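PDB 2NVV: acetyl-CoA hydrolase/transferase family protein from Porphyromonas gingivalis, which probably hydrolyses acetyl-CoA or transfers its CoA group to or from acetate, and binds zinc. Local coordinates for residues Thr383-Ser395 with His414-Trp426. Sequence-based numbering, arbitrary orientation.
With ZN (zinc ion), chain G.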
ATOM      1  N   THR A 383       3.987  -2.729  -6.460  1.00  6.39           N
ATOM      2  CA  THR A 383       4.223  -3.795  -5.480  1.00  6.48           C
ATOM      3  C   THR A 383       2.981  -4.160  -4.670  1.00  6.69           C
ATOM      4  O   THR A 383       2.579  -5.325  -4.614  1.00  6.39           O
ATOM      5  CB  THR A 383       5.319  -3.401  -4.471  1.00  6.39           C
ATOM      6  OG1 THR A 383       6.546  -3.158  -5.165  1.00  6.39           O
ATOM      7  CG2 THR A 383       5.525  -4.498  -3.462  1.00  6.39           C
ATOM      8  N   ARG A 384       2.389  -3.149  -4.041  1.00  6.83           N
ATOM      9  CA  ARG A 384       1.213  -3.340  -3.209  1.00  6.39           C
ATOM     10  C   ARG A 384       0.040  -4.036  -3.895  1.00  6.39           C
ATOM     11  O   ARG A 384      -0.612  -4.886  -3.286  1.00  6.39           O
ATOM     12  CB  ARG A 384       0.749  -1.997  -2.643  1.00  6.39           C
ATOM     13  CG  ARG A 384      -0.573  -2.070  -1.886  1.00  6.46           C
ATOM     14  CD  ARG A 384      -0.462  -2.919  -0.635  1.00  6.39           C
ATOM     15  NE  ARG A 384       0.097  -2.158   0.484  1.00  6.39           N
ATOM     16  CZ  ARG A 384      -0.608  -1.333   1.260  1.00  6.39           C
ATOM     17  NH1 ARG A 384      -0.019  -0.680   2.255  1.00  6.53           N
ATOM     18  NH2 ARG A 384      -1.909  -1.178   1.053  1.00  6.39           N
ATOM     19  N   ASN A 385      -0.216  -3.706  -5.159  1.00  6.39           N
ATOM     20  CA  ASN A 385      -1.353  -4.291  -5.867  1.00  6.39           C
ATOM     21  C   ASN A 385      -1.089  -5.327  -6.955  1.00  6.39           C
ATOM     22  O   ASN A 385      -2.028  -5.827  -7.566  1.00  6.39           O
ATOM     23  CB  ASN A 385      -2.208  -3.172  -6.450  1.00  6.39           C
ATOM     24  CG  ASN A 385      -2.591  -2.132  -5.409  1.00  6.39           C
ATOM     25  OD1 ASN A 385      -2.026  -1.032  -5.368  1.00  7.03           O
ATOM     26  ND2 ASN A 385      -3.538  -2.482  -4.548  1.00  6.39           N
ATOM     27  N   SER A 386       0.174  -5.672  -7.184  1.00  6.81           N
ATOM     28  CA  SER A 386       0.506  -6.648  -8.213  1.00  6.39           C
ATOM     29  C   SER A 386       0.014  -8.057  -7.908  1.00  6.64           C
ATOM     30  O   SER A 386      -0.234  -8.413  -6.753  1.00  6.39           O
ATOM     31  CB  SER A 386       2.010  -6.716  -8.429  1.00  6.61           C
ATOM     32  OG  SER A 386       2.632  -7.235  -7.273  1.00  7.03           O
ATOM     33  N   TYR A 387      -0.104  -8.855  -8.968  1.00  7.12           N
ATOM     34  CA  TYR A 387      -0.542 -10.243  -8.882  1.00  6.39           C
ATOM     35  C   TYR A 387       0.464 -10.928  -7.976  1.00  6.39           C
ATOM     36  O   TYR A 387       0.099 -11.680  -7.081  1.00  6.39           O
ATOM     37  CB  TYR A 387      -0.524 -10.856 -10.284  1.00  6.39           C
ATOM     38  CG  TYR A 387      -1.281 -12.147 -10.429  1.00  6.39           C
ATOM     39  CD1 TYR A 387      -0.656 -13.370 -10.223  1.00  6.39           C
ATOM     40  CD2 TYR A 387      -2.611 -12.146 -10.834  1.00  6.39           C
ATOM     41  CE1 TYR A 387      -1.339 -14.567 -10.429  1.00  6.39           C
ATOM     42  CE2 TYR A 387      -3.306 -13.335 -11.041  1.00  6.39           C
ATOM     43  CZ  TYR A 387      -2.665 -14.542 -10.841  1.00  6.69           C
ATOM     44  OH  TYR A 387      -3.342 -15.721 -11.057  1.00  6.39           O
ATOM     45  N   VAL A 388       1.739 -10.658  -8.230  1.00  6.39           N
ATOM     46  CA  VAL A 388       2.842 -11.187  -7.432  1.00  6.39           C
ATOM     47  C   VAL A 388       3.899 -10.098  -7.499  1.00  6.39           C
ATOM     48  O   VAL A 388       4.271  -9.674  -8.592  1.00  6.39           O
ATOM     49  CB  VAL A 388       3.475 -12.475  -8.024  1.00  6.60           C
ATOM     50  CG1 VAL A 388       4.321 -13.163  -6.955  1.00  6.54           C
ATOM     51  CG2 VAL A 388       2.418 -13.409  -8.532  1.00  7.20           C
ATOM     52  N   SER A 389       4.381  -9.629  -6.354  1.00  6.40           N
ATOM     53  CA  SER A 389       5.394  -8.578  -6.370  1.00  6.39           C
ATOM     54  C   SER A 389       6.778  -9.177  -6.200  1.00  6.39           C
ATOM     55  O   SER A 389       7.003 -10.001  -5.319  1.00  6.39           O
ATOM     56  CB  SER A 389       5.140  -7.556  -5.265  1.00  6.39           C
ATOM     57  OG  SER A 389       5.345  -8.143  -3.997  1.00  7.57           O
ATOM     58  N   ILE A 390       7.699  -8.749  -7.053  1.00  6.39           N
ATOM     59  CA  ILE A 390       9.064  -9.244  -7.021  1.00  6.39           C
ATOM     60  C   ILE A 390      10.073  -8.118  -6.821  1.00  6.39           C
ATOM     61  O   ILE A 390       9.933  -7.024  -7.368  1.00  6.39           O
ATOM     62  CB  ILE A 390       9.418  -9.964  -8.338  1.00  6.95           C
ATOM     63  CG1 ILE A 390       8.417 -11.087  -8.605  1.00  6.39           C
ATOM     64  CG2 ILE A 390      10.844 -10.499  -8.274  1.00  6.39           C
ATOM     65  CD1 ILE A 390       8.527 -11.680  -9.993  1.00  6.39           C
ATOM     66  N   PHE A 391      11.089  -8.394  -6.024  1.00  6.41           N
ATOM     67  CA  PHE A 391      12.135  -7.423  -5.784  1.00  7.33           C
ATOM     68  C   PHE A 391      13.475  -8.072  -6.096  1.00  6.39           C
ATOM     69  O   PHE A 391      13.777  -9.179  -5.634  1.00  6.39           O
ATOM     70  CB  PHE A 391      12.076  -6.930  -4.344  1.00  6.39           C
ATOM     71  CG  PHE A 391      11.109  -5.805  -4.144  1.00  6.70           C
ATOM     72  CD1 PHE A 391      11.463  -4.497  -4.497  1.00  6.46           C
ATOM     73  CD2 PHE A 391       9.836  -6.043  -3.633  1.00  6.91           C
ATOM     74  CE1 PHE A 391      10.560  -3.437  -4.343  1.00  6.39           C
ATOM     75  CE2 PHE A 391       8.923  -4.994  -3.475  1.00  6.66           C
ATOM     76  CZ  PHE A 391       9.289  -3.684  -3.833  1.00  6.39           C
ATOM     77  N   THR A 392      14.259  -7.387  -6.919  1.00  6.39           N
ATOM     78  CA  THR A 392      15.572  -7.866  -7.322  1.00  6.39           C
ATOM     79  C   THR A 392      16.659  -6.983  -6.749  1.00  6.39           C
ATOM     80  O   THR A 392      16.423  -5.823  -6.438  1.00  6.98           O
ATOM     81  CB  THR A 392      15.717  -7.841  -8.829  1.00  6.69           C
ATOM     82  OG1 THR A 392      15.450  -6.515  -9.277  1.00  6.39           O
ATOM     83  CG2 THR A 392      14.751  -8.806  -9.484  1.00  6.39           C
ATOM     84  N   THR A 393      17.856  -7.543  -6.628  1.00  6.39           N
ATOM     85  CA  THR A 393      18.997  -6.804  -6.100  1.00  6.39           C
ATOM     86  C   THR A 393      20.247  -7.673  -6.001  1.00  7.36           C
ATOM     87  O   THR A 393      20.187  -8.829  -5.554  1.00  6.39           O
ATOM     88  CB  THR A 393      18.743  -6.268  -4.675  1.00  6.39           C
ATOM     89  OG1 THR A 393      19.938  -5.660  -4.179  1.00  6.39           O
ATOM     90  CG2 THR A 393      18.365  -7.405  -3.724  1.00  6.39           C
ATOM     91  N   PRO A 394      21.397  -7.142  -6.442  1.00  7.12           N
ATOM     92  CA  PRO A 394      22.607  -7.950  -6.328  1.00  6.41           C
ATOM     93  C   PRO A 394      22.755  -8.179  -4.830  1.00  6.39           C
ATOM     94  O   PRO A 394      22.366  -7.328  -4.040  1.00  6.39           O
ATOM     95  CB  PRO A 394      23.683  -7.038  -6.920  1.00  6.39           C
ATOM     96  CG  PRO A 394      23.128  -5.650  -6.723  1.00  6.46           C
ATOM     97  CD  PRO A 394      21.683  -5.843  -7.076  1.00  6.39           C
ATOM     98  N   SER A 395      23.282  -9.329  -4.433  1.00  7.69           N
ATOM     99  CA  SER A 395      23.419  -9.642  -3.009  1.00  7.25           C
ATOM    100  C   SER A 395      24.373  -8.729  -2.245  1.00  6.39           C
ATOM    101  O   SER A 395      24.146  -8.435  -1.072  1.00  6.39           O
ATOM    102  CB  SER A 395      23.869 -11.096  -2.830  1.00  6.63           C
ATOM    103  OG  SER A 395      25.214 -11.276  -3.238  1.00  7.52           O
ATOM    104  N   HIS A 414       8.670  -0.736   1.727  1.00  6.69           N
ATOM    105  CA  HIS A 414       7.696  -1.799   1.462  1.00  6.39           C
ATOM    106  C   HIS A 414       7.750  -2.793   2.612  1.00  6.39           C
ATOM    107  O   HIS A 414       8.829  -3.153   3.060  1.00  6.39           O
ATOM    108  CB  HIS A 414       8.005  -2.468   0.124  1.00  6.39           C
ATOM    109  CG  HIS A 414       8.165  -1.491  -0.998  1.00  6.39           C
ATOM    110  ND1 HIS A 414       9.375  -0.900  -1.303  1.00  6.39           N
ATOM    111  CD2 HIS A 414       7.253  -0.924  -1.821  1.00  6.39           C
ATOM    112  CE1 HIS A 414       9.200  -0.012  -2.265  1.00  6.39           C
ATOM    113  NE2 HIS A 414       7.921  -0.006  -2.596  1.00  6.39           N
ATOM    114  N   SER A 415       6.589  -3.225   3.095  1.00  6.39           N
ATOM    115  CA  SER A 415       6.531  -4.139   4.221  1.00  6.39           C
ATOM    116  C   SER A 415       6.349  -5.619   3.884  1.00  7.74           C
ATOM    117  O   SER A 415       5.999  -5.989   2.753  1.00  6.99           O
ATOM    118  CB  SER A 415       5.411  -3.729   5.169  1.00  6.39           C
ATOM    119  OG  SER A 415       4.171  -4.239   4.723  1.00  6.77           O
ATOM    120  N   GLU A 416       6.584  -6.449   4.901  1.00  6.39           N
ATOM    121  CA  GLU A 416       6.463  -7.897   4.811  1.00  6.39           C
ATOM    122  C   GLU A 416       5.122  -8.326   4.226  1.00  6.39           C
ATOM    123  O   GLU A 416       5.006  -9.402   3.646  1.00  6.75           O
ATOM    124  CB  GLU A 416       6.618  -8.507   6.210  1.00  6.68           C
ATOM    125  CG  GLU A 416       5.678  -7.915   7.260  1.00  6.54           C
ATOM    126  CD  GLU A 416       5.710  -8.683   8.572  1.00  6.90           C
ATOM    127  OE1 GLU A 416       5.159  -8.189   9.583  1.00  7.60           O
ATOM    128  OE2 GLU A 416       6.283  -9.789   8.592  1.00  7.13           O
ATOM    129  N   HIS A 417       4.114  -7.478   4.389  1.00  6.39           N
ATOM    130  CA  HIS A 417       2.766  -7.763   3.908  1.00  6.39           C
ATOM    131  C   HIS A 417       2.595  -7.481   2.425  1.00  6.39           C
ATOM    132  O   HIS A 417       1.595  -7.866   1.831  1.00  6.39           O
ATOM    133  CB  HIS A 417       1.749  -6.922   4.681  1.00  6.71           C
ATOM    134  CG  HIS A 417       1.903  -7.012   6.164  1.00  7.00           C
ATOM    135  ND1 HIS A 417       1.603  -8.155   6.875  1.00  6.46           N
ATOM    136  CD2 HIS A 417       2.384  -6.125   7.065  1.00  6.76           C
ATOM    137  CE1 HIS A 417       1.897  -7.971   8.149  1.00  6.39           C
ATOM    138  NE2 HIS A 417       2.373  -6.746   8.290  1.00  6.57           N
ATOM    139  N   SER A 418       3.572  -6.812   1.829  1.00  6.39           N
ATOM    140  CA  SER A 418       3.476  -6.460   0.426  1.00  6.39           C
ATOM    141  C   SER A 418       4.505  -7.131  -0.460  1.00  6.39           C
ATOM    142  O   SER A 418       4.251  -7.355  -1.637  1.00  6.39           O
ATOM    143  CB  SER A 418       3.583  -4.937   0.271  1.00  6.44           C
ATOM    144  OG  SER A 418       2.514  -4.273   0.920  1.00  6.39           O
ATOM    145  N   VAL A 419       5.668  -7.445   0.097  1.00  6.39           N
ATOM    146  CA  VAL A 419       6.728  -8.085  -0.671  1.00  6.84           C
ATOM    147  C   VAL A 419       6.493  -9.598  -0.735  1.00  6.39           C
ATOM    148  O   VAL A 419       6.529 -10.289   0.286  1.00  6.39           O
ATOM    149  CB  VAL A 419       8.099  -7.793  -0.037  1.00  6.39           C
ATOM    150  CG1 VAL A 419       9.197  -8.284  -0.948  1.00  6.44           C
ATOM    151  CG2 VAL A 419       8.239  -6.302   0.229  1.00  6.39           C
ATOM    152  N   LYS A 420       6.262 -10.110  -1.937  1.00  6.53           N
ATOM    153  CA  LYS A 420       5.994 -11.536  -2.120  1.00  6.39           C
ATOM    154  C   LYS A 420       7.189 -12.392  -2.515  1.00  6.75           C
ATOM    155  O   LYS A 420       7.297 -13.547  -2.091  1.00  6.39           O
ATOM    156  CB  LYS A 420       4.891 -11.726  -3.161  1.00  6.39           C
ATOM    157  CG  LYS A 420       3.641 -10.896  -2.895  1.00  6.39           C
ATOM    158  CD  LYS A 420       3.095 -11.133  -1.503  1.00  7.37           C
ATOM    159  CE  LYS A 420       1.872 -10.270  -1.228  1.00  6.39           C
ATOM    160  NZ  LYS A 420       1.328 -10.546   0.125  1.00  6.39           N
ATOM    161  N   VAL A 421       8.082 -11.834  -3.327  1.00  7.58           N
ATOM    162  CA  VAL A 421       9.250 -12.575  -3.782  1.00  6.39           C
ATOM    163  C   VAL A 421      10.493 -11.699  -3.882  1.00  6.39           C
ATOM    164  O   VAL A 421      10.407 -10.536  -4.281  1.00  6.48           O
ATOM    165  CB  VAL A 421       9.000 -13.179  -5.167  1.00  6.39           C
ATOM    166  CG1 VAL A 421      10.174 -14.029  -5.587  1.00  6.39           C
ATOM    167  CG2 VAL A 421       7.709 -13.984  -5.153  1.00  6.39           C
ATOM    168  N   ILE A 422      11.642 -12.263  -3.515  1.00  6.39           N
ATOM    169  CA  ILE A 422      12.915 -11.548  -3.591  1.00  6.39           C
ATOM    170  C   ILE A 422      13.889 -12.407  -4.406  1.00  6.39           C
ATOM    171  O   ILE A 422      13.950 -13.629  -4.242  1.00  6.39           O
ATOM    172  CB  ILE A 422      13.504 -11.286  -2.193  1.00  6.46           C
ATOM    173  CG1 ILE A 422      12.528 -10.458  -1.361  1.00  6.39           C
ATOM    174  CG2 ILE A 422      14.807 -10.533  -2.316  1.00  6.39           C
ATOM    175  CD1 ILE A 422      13.019 -10.160   0.043  1.00  7.10           C
ATOM    176  N   ILE A 423      14.653 -11.768  -5.284  1.00  6.39           N
ATOM    177  CA  ILE A 423      15.585 -12.495  -6.125  1.00  6.39           C
ATOM    178  C   ILE A 423      16.954 -11.829  -6.310  1.00  6.39           C
ATOM    179  O   ILE A 423      17.047 -10.656  -6.674  1.00  7.66           O
ATOM    180  CB  ILE A 423      14.968 -12.702  -7.526  1.00  6.39           C
ATOM    181  CG1 ILE A 423      13.695 -13.527  -7.412  1.00  6.39           C
ATOM    182  CG2 ILE A 423      15.971 -13.373  -8.453  1.00  6.67           C
ATOM    183  CD1 ILE A 423      12.892 -13.599  -8.691  1.00  6.39           C
ATOM    184  N   SER A 424      18.021 -12.575  -6.056  1.00  7.27           N
ATOM    185  CA  SER A 424      19.370 -12.053  -6.271  1.00  6.98           C
ATOM    186  C   SER A 424      20.058 -13.016  -7.243  1.00  6.39           C
ATOM    187  O   SER A 424      19.407 -13.878  -7.829  1.00  6.39           O
ATOM    188  CB  SER A 424      20.152 -11.951  -4.953  1.00  6.39           C
ATOM    189  OG  SER A 424      20.466 -13.223  -4.426  1.00  6.39           O
ATOM    190  N   GLU A 425      21.359 -12.874  -7.431  1.00  6.49           N
ATOM    191  CA  GLU A 425      22.068 -13.759  -8.343  1.00  6.49           C
ATOM    192  C   GLU A 425      22.161 -15.185  -7.800  1.00  6.39           C
ATOM    193  O   GLU A 425      22.362 -16.137  -8.558  1.00  6.39           O
ATOM    194  CB  GLU A 425      23.476 -13.232  -8.614  1.00  6.39           C
ATOM    195  CG  GLU A 425      24.448 -13.280  -7.421  1.00  6.39           C
ATOM    196  CD  GLU A 425      24.322 -12.109  -6.452  1.00  6.39           C
ATOM    197  OE1 GLU A 425      25.243 -11.932  -5.636  1.00  6.97           O
ATOM    198  OE2 GLU A 425      23.322 -11.368  -6.483  1.00  6.39           O
ATOM    199  N   TRP A 426      21.988 -15.322  -6.489  1.00  6.39           N
ATOM    200  CA  TRP A 426      22.072 -16.603  -5.811  1.00  6.39           C
ATOM    201  C   TRP A 426      20.831 -17.487  -5.876  1.00  6.93           C
ATOM    202  O   TRP A 426      20.929 -18.693  -5.688  1.00  7.65           O
ATOM    203  CB  TRP A 426      22.447 -16.372  -4.353  1.00  6.39           C
ATOM    204  CG  TRP A 426      23.802 -15.788  -4.194  1.00  6.39           C
ATOM    205  CD1 TRP A 426      24.125 -14.617  -3.581  1.00  6.39           C
ATOM    206  CD2 TRP A 426      25.034 -16.357  -4.648  1.00  6.96           C
ATOM    207  NE1 TRP A 426      25.487 -14.417  -3.626  1.00  6.39           N
ATOM    208  CE2 TRP A 426      26.065 -15.475  -4.277  1.00  6.39           C
ATOM    209  CE3 TRP A 426      25.365 -17.533  -5.333  1.00  6.39           C
ATOM    210  CZ2 TRP A 426      27.403 -15.729  -4.565  1.00  6.39           C
ATOM    211  CZ3 TRP A 426      26.693 -17.784  -5.620  1.00  6.39           C
ATOM    212  CH2 TRP A 426      27.697 -16.886  -5.236  1.00  6.45           C
TER
HETATM  213 ZN    ZN G 507       3.623  -6.187   9.836  1.00 16.91          ZN
HETATM  214  O   HOH W   1       1.720  -6.772  -2.848  1.00 13.61           O
HETATM  215  O   HOH W   2       4.994  -4.799   8.432  1.00  4.78           O
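Ser389 sets OG between its backbone N and carbonyl carbon (chi1 68°), where it meets Ser418 O and Lys420 N, just ahead of strand 421-424. Phe391 points CG away from its own carbonyl carbon (chi1 -85°), which brings the CD2 side of the ring to Val419 and its CZ end to His414. Both residues belong to strand 389-392, which pairs in parallel with strand 421-424 inside the mixed sheet of the C-terminal domain. The ladder runs Val421 N to Ser389 O, Phe391 N to Val421 O, Ile423 N to Phe391 O and Thr393 N to Ile423 O. Ser389 OG extends this pairing at its start. It donates to Ser418 O at 2.7 Å, in the carbonyl plane, and accepts from Lys420 N at 3.0 Å. On one face of the sheet Ile390 CG2 meets Ile423 CD1 at 3.7 Å. On the other, Phe391 CZ sits over the centre of the His414 ring, 3.7 Å above its plane, with the two planes at 47°. Val419 CG1 packs against Phe391 CD2, and Ile362 of strand 362-367 touches all three side chains. Just before the strand, Glu416 OE1 and His417 NE2 bind a zinc ion at the subunit interface, completed by His411 and Asp413 of the second subunit and a water. At the far end Glu425 reaches back to Ser395. Its OE2 takes Ser395 N on the syn lone pair at 2.9 Å.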